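Local coordinates for glyoxalase family protein (Bacillus cereus, PDB 1ZSW) that is of unknown function but binds a zinc ion and belongs to the glyoxalase/bleomycin resistance/dioxygenase superfamily of metalloproteins, at residues Y26-H31 against F216-G221; M181-L186 against F224-V229. All coordinates share one frame; numbering follows the deposited sequence. Where two conformers were deposited one is given.

Interaction 1 of 2, residues Y26-H31 against F216-G221; sequences YEIKGH and FQSIKG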
ATOM      1  N   TYR A  26      -3.250  11.991 -17.414  1.00 23.36           N
ATOM      2  CA  TYR A  26      -3.054  12.488 -16.054  1.00 23.77           C
ATOM      3  C   TYR A  26      -1.877  11.811 -15.413  1.00 22.46           C
ATOM      4  O   TYR A  26      -1.536  10.669 -15.773  1.00 23.46           O
ATOM      5  CB  TYR A  26      -4.270  12.200 -15.161  1.00 23.20           C
ATOM      6  CG  TYR A  26      -5.574  12.781 -15.634  1.00 22.25           C
ATOM      7  CD1 TYR A  26      -6.525  11.980 -16.237  1.00 22.56           C
ATOM      8  CD2 TYR A  26      -5.847  14.138 -15.463  1.00 27.88           C
ATOM      9  CE1 TYR A  26      -7.762  12.518 -16.695  1.00 27.67           C
ATOM     10  CE2 TYR A  26      -7.058  14.691 -15.904  1.00 26.79           C
ATOM     11  CZ  TYR A  26      -8.009  13.863 -16.507  1.00 29.01           C
ATOM     12  OH  TYR A  26      -9.205  14.392 -16.932  1.00 33.25           O
ATOM     13  N   GLU A  27      -1.238  12.509 -14.473  0.70 22.80           N
ATOM     14  CA  GLU A  27      -0.142  11.929 -13.688  0.70 23.17           C
ATOM     15  C   GLU A  27      -0.748  11.039 -12.617  0.70 21.29           C
ATOM     16  O   GLU A  27      -1.922  11.185 -12.256  0.70 22.27           O
ATOM     17  CB  GLU A  27       0.712  13.019 -13.014  0.70 22.18           C
ATOM     18  CG  GLU A  27       0.079  13.666 -11.774  0.70 22.13           C
ATOM     19  CD  GLU A  27       0.865  14.861 -11.200  0.70 26.04           C
ATOM     20  OE1 GLU A  27       2.056  15.048 -11.546  0.70 29.02           O
ATOM     21  OE2 GLU A  27       0.281  15.613 -10.399  0.70 30.05           O
ATOM     22  N   ILE A  28       0.052  10.118 -12.114  1.00 22.41           N
ATOM     23  CA  ILE A  28      -0.298   9.323 -10.939  1.00 19.79           C
ATOM     24  C   ILE A  28       0.687   9.726  -9.858  1.00 20.24           C
ATOM     25  O   ILE A  28       1.883   9.473  -9.986  1.00 18.89           O
ATOM     26  CB  ILE A  28      -0.178   7.789 -11.221  1.00 19.23           C
ATOM     27  CG1 ILE A  28      -1.195   7.280 -12.253  1.00 22.06           C
ATOM     28  CG2 ILE A  28      -0.283   6.967  -9.928  1.00 18.27           C
ATOM     29  CD1 ILE A  28      -2.649   7.244 -11.796  1.00 27.21           C
ATOM     30  N   LYS A  29       0.198  10.321  -8.778  1.00 18.44           N
ATOM     31  CA  LYS A  29       1.099  10.883  -7.767  1.00 18.58           C
ATOM     32  C   LYS A  29       1.887   9.878  -6.960  1.00 19.34           C
ATOM     33  O   LYS A  29       2.933  10.223  -6.425  1.00 22.49           O
ATOM     34  CB  LYS A  29       0.367  11.842  -6.847  1.00 20.51           C
ATOM     35  CG  LYS A  29      -0.014  13.143  -7.592  1.00 24.97           C
ATOM     36  CD  LYS A  29      -0.200  14.303  -6.639  1.00 34.32           C
ATOM     37  CE  LYS A  29       1.100  15.061  -6.482  1.00 39.90           C
ATOM     38  NZ  LYS A  29       0.946  16.318  -5.685  1.00 45.49           N
ATOM     39  N   GLY A  30       1.379   8.659  -6.843  1.00 17.86           N
ATOM     40  CA  GLY A  30       2.031   7.684  -5.962  1.00 18.67           C
ATOM     41  C   GLY A  30       1.071   6.581  -5.537  1.00 17.30           C
ATOM     42  O   GLY A  30      -0.093   6.531  -5.961  1.00 19.78           O
ATOM     43  N   HIS A  31       1.586   5.702  -4.700  1.00 16.03           N
ATOM     44  CA  HIS A  31       0.740   4.687  -4.065  1.00 15.66           C
ATOM     45  C   HIS A  31      -0.289   5.345  -3.157  1.00 15.61           C
ATOM     46  O   HIS A  31      -0.015   6.358  -2.484  1.00 14.91           O
ATOM     47  CB  HIS A  31       1.534   3.683  -3.219  1.00 16.85           C
ATOM     48  CG  HIS A  31       2.770   3.154  -3.891  1.00 16.18           C
ATOM     49  ND1 HIS A  31       2.736   2.625  -5.162  1.00 16.86           N
ATOM     50  CD2 HIS A  31       4.061   3.035  -3.456  1.00 19.69           C
ATOM     51  CE1 HIS A  31       3.955   2.207  -5.493  1.00 16.89           C
ATOM     52  NE2 HIS A  31       4.776   2.454  -4.482  1.00 18.66           N
ATOM     53  N   PHE A 216      10.219   1.164 -11.866  1.00 18.10           N
ATOM     54  CA  PHE A 216       9.382   2.162 -12.487  1.00 17.62           C
ATOM     55  C   PHE A 216       8.975   3.144 -11.421  1.00 18.21           C
ATOM     56  O   PHE A 216       8.851   2.761 -10.234  1.00 19.76           O
ATOM     57  CB  PHE A 216       8.084   1.519 -13.054  1.00 19.72           C
ATOM     58  CG  PHE A 216       8.359   0.464 -14.074  1.00 20.12           C
ATOM     59  CD1 PHE A 216       8.460   0.797 -15.429  1.00 22.82           C
ATOM     60  CD2 PHE A 216       8.559  -0.860 -13.678  1.00 20.60           C
ATOM     61  CE1 PHE A 216       8.787  -0.208 -16.381  1.00 23.80           C
ATOM     62  CE2 PHE A 216       8.853  -1.867 -14.639  1.00 23.10           C
ATOM     63  CZ  PHE A 216       8.956  -1.527 -15.970  1.00 24.57           C
ATOM     64  N   GLN A 217       8.796   4.379 -11.843  1.00 19.04           N
ATOM     65  CA  GLN A 217       8.347   5.446 -10.968  1.00 18.78           C
ATOM     66  C   GLN A 217       7.109   6.121 -11.537  1.00 20.03           C
ATOM     67  O   GLN A 217       7.023   6.448 -12.729  1.00 20.31           O
ATOM     68  CB  GLN A 217       9.474   6.470 -10.733  1.00 19.39           C
ATOM     69  CG  GLN A 217      10.516   5.939  -9.809  1.00 21.49           C
ATOM     70  CD  GLN A 217      11.812   6.712  -9.825  1.00 23.98           C
ATOM     71  OE1 GLN A 217      12.672   6.481  -8.975  1.00 28.47           O
ATOM     72  NE2 GLN A 217      11.968   7.594 -10.795  1.00 20.93           N
ATOM     73  N   SER A 218       6.093   6.346 -10.701  1.00 20.25           N
ATOM     74  CA  SER A 218       4.892   7.002 -11.224  1.00 20.10           C
ATOM     75  C   SER A 218       5.192   8.428 -11.625  1.00 20.53           C
ATOM     76  O   SER A 218       4.697   8.912 -12.660  1.00 23.89           O
ATOM     77  CB  SER A 218       3.718   6.940 -10.208  1.00 19.63           C
ATOM     78  OG  SER A 218       3.916   7.719  -9.055  1.00 18.56           O
ATOM     79  N   ILE A 219       6.006   9.079 -10.788  0.60 22.23           N
ATOM     80  CA  ILE A 219       6.567  10.414 -11.052  0.60 21.89           C
ATOM     81  C   ILE A 219       8.079  10.198 -11.179  0.60 21.44           C
ATOM     82  O   ILE A 219       8.699   9.605 -10.300  0.60 22.26           O
ATOM     83  CB  ILE A 219       6.260  11.430  -9.893  0.60 21.64           C
ATOM     84  CG1 ILE A 219       4.738  11.637  -9.663  0.60 19.71           C
ATOM     85  CG2 ILE A 219       6.937  12.813 -10.157  0.60 20.83           C
ATOM     86  CD1 ILE A 219       3.963  12.220 -10.873  0.60 23.35           C
ATOM     87  N   LYS A 220       8.686  10.661 -12.271  1.00 23.75           N
ATOM     88  CA  LYS A 220      10.140  10.503 -12.391  1.00 25.40           C
ATOM     89  C   LYS A 220      10.897  11.162 -11.235  1.00 24.79           C
ATOM     90  O   LYS A 220      10.677  12.349 -10.912  1.00 26.75           O
ATOM     91  CB  LYS A 220      10.630  11.082 -13.742  1.00 26.87           C
ATOM     92  CG  LYS A 220      12.136  10.959 -13.894  1.00 31.05           C
ATOM     93  CD  LYS A 220      12.524  11.092 -15.352  1.00 38.08           C
ATOM     94  CE  LYS A 220      13.962  11.578 -15.492  1.00 42.68           C
ATOM     95  NZ  LYS A 220      14.285  11.783 -16.936  1.00 45.97           N
ATOM     96  N   GLY A 221      11.766  10.381 -10.601  1.00 25.96           N
ATOM     97  CA  GLY A 221      12.605  10.862  -9.513  1.00 27.82           C
ATOM     98  C   GLY A 221      12.043  10.677  -8.122  1.00 29.02           C
ATOM     99  O   GLY A 221      12.744  10.919  -7.136  1.00 30.10           O
TER
HETATM  100  O   HOH W   1       2.525  10.154 -13.667  1.00 29.01           O

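Interaction 2 of 2, residues M181-L186 against F224-V229; sequences MGSVEL and FGEIVV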
ATOM      1  N   MET A 181       4.763   5.046   2.223  1.00 18.68           N
ATOM      2  CA  MET A 181       5.228   4.006   1.294  1.00 18.48           C
ATOM      3  C   MET A 181       6.257   4.522   0.343  1.00 18.52           C
ATOM      4  O   MET A 181       6.128   5.612  -0.201  1.00 18.64           O
ATOM      5  CB  MET A 181       4.043   3.461   0.468  1.00 18.99           C
ATOM      6  CG  MET A 181       3.046   2.784   1.396  1.00 18.03           C
ATOM      7  SD  MET A 181       1.443   2.480   0.536  1.00 22.45           S
ATOM      8  CE  MET A 181       2.056   1.218  -0.514  1.00 21.20           C
ATOM      9  N   GLY A 182       7.240   3.653   0.069  1.00 18.49           N
ATOM     10  CA  GLY A 182       8.181   3.871  -1.049  1.00 18.99           C
ATOM     11  C   GLY A 182       8.039   2.749  -2.074  1.00 18.32           C
ATOM     12  O   GLY A 182       6.927   2.455  -2.516  1.00 19.48           O
ATOM     13  N   SER A 183       9.138   2.114  -2.474  1.00 18.91           N
ATOM     14  CA  SER A 183       9.084   1.053  -3.472  1.00 17.58           C
ATOM     15  C   SER A 183       8.127  -0.048  -3.058  1.00 18.91           C
ATOM     16  O   SER A 183       8.189  -0.497  -1.905  1.00 19.74           O
ATOM     17  CB  SER A 183      10.464   0.384  -3.571  1.00 19.23           C
ATOM     18  OG  SER A 183      11.484   1.355  -3.596  1.00 22.91           O
ATOM     19  N   VAL A 184       7.312  -0.530  -3.997  1.00 17.00           N
ATOM     20  CA  VAL A 184       6.507  -1.760  -3.760  1.00 15.92           C
ATOM     21  C   VAL A 184       6.981  -2.776  -4.784  1.00 16.63           C
ATOM     22  O   VAL A 184       7.143  -2.433  -5.919  1.00 16.71           O
ATOM     23  CB  VAL A 184       4.987  -1.486  -3.920  1.00 16.35           C
ATOM     24  CG1 VAL A 184       4.206  -2.788  -3.830  1.00 17.56           C
ATOM     25  CG2 VAL A 184       4.490  -0.541  -2.769  1.00 20.44           C
ATOM     26  N   GLU A 185       7.230  -3.996  -4.321  1.00 17.19           N
ATOM     27  CA  GLU A 185       7.819  -5.054  -5.182  1.00 17.10           C
ATOM     28  C   GLU A 185       6.723  -5.983  -5.700  1.00 18.01           C
ATOM     29  O   GLU A 185       5.902  -6.521  -4.895  1.00 16.41           O
ATOM     30  CB  GLU A 185       8.776  -5.861  -4.330  1.00 16.11           C
ATOM     31  CG  GLU A 185       9.595  -6.876  -5.103  1.00 19.89           C
ATOM     32  CD  GLU A 185      10.450  -7.655  -4.144  1.00 19.03           C
ATOM     33  OE1 GLU A 185      11.542  -7.117  -3.758  1.00 23.34           O
ATOM     34  OE2 GLU A 185      10.030  -8.767  -3.725  1.00 21.26           O
ATOM     35  N   LEU A 186       6.749  -6.192  -7.015  1.00 16.88           N
ATOM     36  CA  LEU A 186       5.837  -7.140  -7.717  1.00 17.93           C
ATOM     37  C   LEU A 186       6.732  -8.253  -8.287  1.00 19.30           C
ATOM     38  O   LEU A 186       7.725  -7.929  -8.945  1.00 19.83           O
ATOM     39  CB  LEU A 186       5.105  -6.435  -8.874  1.00 18.31           C
ATOM     40  CG  LEU A 186       4.341  -5.153  -8.514  1.00 21.37           C
ATOM     41  CD1 LEU A 186       3.578  -4.584  -9.685  1.00 20.55           C
ATOM     42  CD2 LEU A 186       3.374  -5.406  -7.342  1.00 21.89           C
ATOM     43  N   PHE A 224       7.646   7.767  -4.098  1.00 21.37           N
ATOM     44  CA  PHE A 224       6.307   7.592  -3.519  1.00 19.52           C
ATOM     45  C   PHE A 224       5.387   6.710  -4.359  1.00 19.38           C
ATOM     46  O   PHE A 224       4.327   6.297  -3.885  1.00 17.42           O
ATOM     47  CB  PHE A 224       5.622   8.947  -3.332  1.00 19.52           C
ATOM     48  CG  PHE A 224       6.531   9.993  -2.803  1.00 19.87           C
ATOM     49  CD1 PHE A 224       7.216   9.796  -1.617  1.00 21.79           C
ATOM     50  CD2 PHE A 224       6.720  11.159  -3.531  1.00 25.09           C
ATOM     51  CE1 PHE A 224       8.095  10.750  -1.135  1.00 27.50           C
ATOM     52  CE2 PHE A 224       7.591  12.133  -3.059  1.00 24.64           C
ATOM     53  CZ  PHE A 224       8.273  11.924  -1.863  1.00 25.76           C
ATOM     54  N   GLY A 225       5.778   6.429  -5.595  1.00 18.10           N
ATOM     55  CA  GLY A 225       4.965   5.603  -6.468  1.00 18.14           C
ATOM     56  C   GLY A 225       5.820   4.547  -7.134  1.00 19.97           C
ATOM     57  O   GLY A 225       5.403   3.950  -8.134  1.00 20.68           O
ATOM     58  N   GLU A 226       6.994   4.289  -6.554  1.00 16.40           N
ATOM     59  CA  GLU A 226       7.961   3.402  -7.195  1.00 17.46           C
ATOM     60  C   GLU A 226       7.541   1.945  -7.113  1.00 17.41           C
ATOM     61  O   GLU A 226       7.097   1.493  -6.058  1.00 17.05           O
ATOM     62  CB  GLU A 226       9.332   3.613  -6.596  1.00 17.52           C
ATOM     63  CG  GLU A 226      10.437   2.866  -7.355  1.00 19.12           C
ATOM     64  CD  GLU A 226      11.817   3.191  -6.777  1.00 23.79           C
ATOM     65  OE1 GLU A 226      12.282   2.456  -5.890  1.00 24.52           O
ATOM     66  OE2 GLU A 226      12.384   4.209  -7.216  1.00 26.89           O
ATOM     67  N   ILE A 227       7.687   1.244  -8.230  1.00 15.68           N
ATOM     68  CA  ILE A 227       7.387  -0.200  -8.307  1.00 16.64           C
ATOM     69  C   ILE A 227       8.632  -0.914  -8.815  1.00 19.29           C
ATOM     70  O   ILE A 227       9.185  -0.509  -9.831  1.00 20.00           O
ATOM     71  CB  ILE A 227       6.204  -0.463  -9.233  1.00 18.38           C
ATOM     72  CG1 ILE A 227       4.933   0.150  -8.584  1.00 17.63           C
ATOM     73  CG2 ILE A 227       5.986  -1.941  -9.373  1.00 20.27           C
ATOM     74  CD1 ILE A 227       3.717  -0.032  -9.510  1.00 18.00           C
ATOM     75  N   VAL A 228       9.027  -1.948  -8.092  1.00 18.26           N
ATOM     76  CA  VAL A 228      10.130  -2.843  -8.469  1.00 18.55           C
ATOM     77  C   VAL A 228       9.483  -4.112  -9.007  1.00 18.99           C
ATOM     78  O   VAL A 228       8.748  -4.791  -8.282  1.00 19.82           O
ATOM     79  CB  VAL A 228      10.979  -3.180  -7.237  1.00 18.66           C
ATOM     80  CG1 VAL A 228      12.072  -4.207  -7.625  1.00 19.98           C
ATOM     81  CG2 VAL A 228      11.622  -1.910  -6.693  1.00 21.36           C
ATOM     82  N   VAL A 229       9.778  -4.462 -10.250  1.00 18.33           N
ATOM     83  CA  VAL A 229       9.184  -5.641 -10.881  1.00 19.20           C
ATOM     84  C   VAL A 229      10.284  -6.691 -11.028  1.00 19.72           C
ATOM     85  O   VAL A 229      11.307  -6.421 -11.659  1.00 22.55           O
ATOM     86  CB  VAL A 229       8.540  -5.329 -12.248  1.00 20.21           C
ATOM     87  CG1 VAL A 229       7.946  -6.607 -12.872  1.00 20.70           C
ATOM     88  CG2 VAL A 229       7.443  -4.269 -12.100  1.00 19.20           C
TER
HETATM   89  O   HOH W   2       3.720   6.718  -1.210  1.00 23.36           O

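Interaction 1 of 2, residues Y26-H31 against F216-G221
S218, in the turn after strand 213-217, sets its CB over CG2 of I28 at 4.0 Å and its hydroxyl on the backbone of the same residue, in the loop that leads into strand 31-38. OG donates to the carbonyl O of I28 at 2.8 Å, coming from above the carbonyl plane, 36° out of it, and not along a lone pair. Holding OG between its own backbone N and carbonyl carbon (chi1 69°) swings the hydroxyl to that oxygen. A water bridges the backbones, accepting from N of I28 at 2.9 Å and donating to O of S218 at 2.7 Å. Next to the serine, I219 lays its CD1 near the carbonyl O of I28 and the E27 side chain, a provisional contact because E27 and I219 each adopt two conformers. The I28 side chain packs on I249 and V251 of strand 244-251, and Y204 touches both I28 and S218. Both backbone polar groups of I28 are thus satisfied from the 216-221 side, the C=O by the S218 hydroxyl and the N-H through water, and loop and turn are joined without any direct backbone-to-backbone bond.

Interaction 2 of 2, residues M181-L186 against F224-V229
V184 and V228 sit at the middle of a parallel strand pair, strand 180-188 beside 227-231, and backbone bonds set the register. N of V184 donates to O of E226 at 2.9 Å, N of V228 returns a bond to O of V184, and N of L186 gives the straightest of the three to O of V228 (2.8 Å, 171° at the hydrogen). CA-H...O contacts run alongside, such as CA of E185 to O of V228 at 3.2 Å. Ahead of the first bridged pair, V184 with I227, a water donates to the carbonyl oxygens of both M181 and F224.

Among side chains, the polar contact is S183 OG donating to OE1 of E226 at 2.7 Å, at the start of the strand pairing. It meets that oxygen on the anti side, 30° out of the carboxylate plane. The E226 chain runs extended, with CG opposite the backbone N (chi1 -172°), which carries its carboxylate out to the serine; the same OE1 also forms a salt bridge with R138. CB of S183 packs on CG2 of V228 at 4.0 Å.

The apolar contact is on the face carrying V184, I227, L186 and V229: the L186 side chain passes slantwise over I227, its CD1 3.6 Å from CG2. Helix 191-201 covers L186, I227 and V229, while V184 packs on strand 31-38 and I102. On the face of E185 and V228, the E185 carboxylate turns to T103, R104 and Y135.

Two buried carboxylates, E185 and E226, thus each have an arginine and at least one hydroxyl, which probably keeps both ionised.

Interaction 2 is almost entirely buried and joins neighbouring strands of one sheet by regular backbone bonding; interaction 1 is partly exposed, smaller, and ties a loop to a turn with one hydroxyl and one water. They share elements all the same. Strands 213-217 and 227-231 are antiparallel neighbours, joined where O of F216 meets N of I227, and the turn of interaction 1 lies on the connection between them. The loop at 26-31 also ends against interaction 2: N of H31 probably bonds O of F224. From there strand 31-38 runs on to the zinc ligand H33, whose side chain is about 5 Å from that of M181.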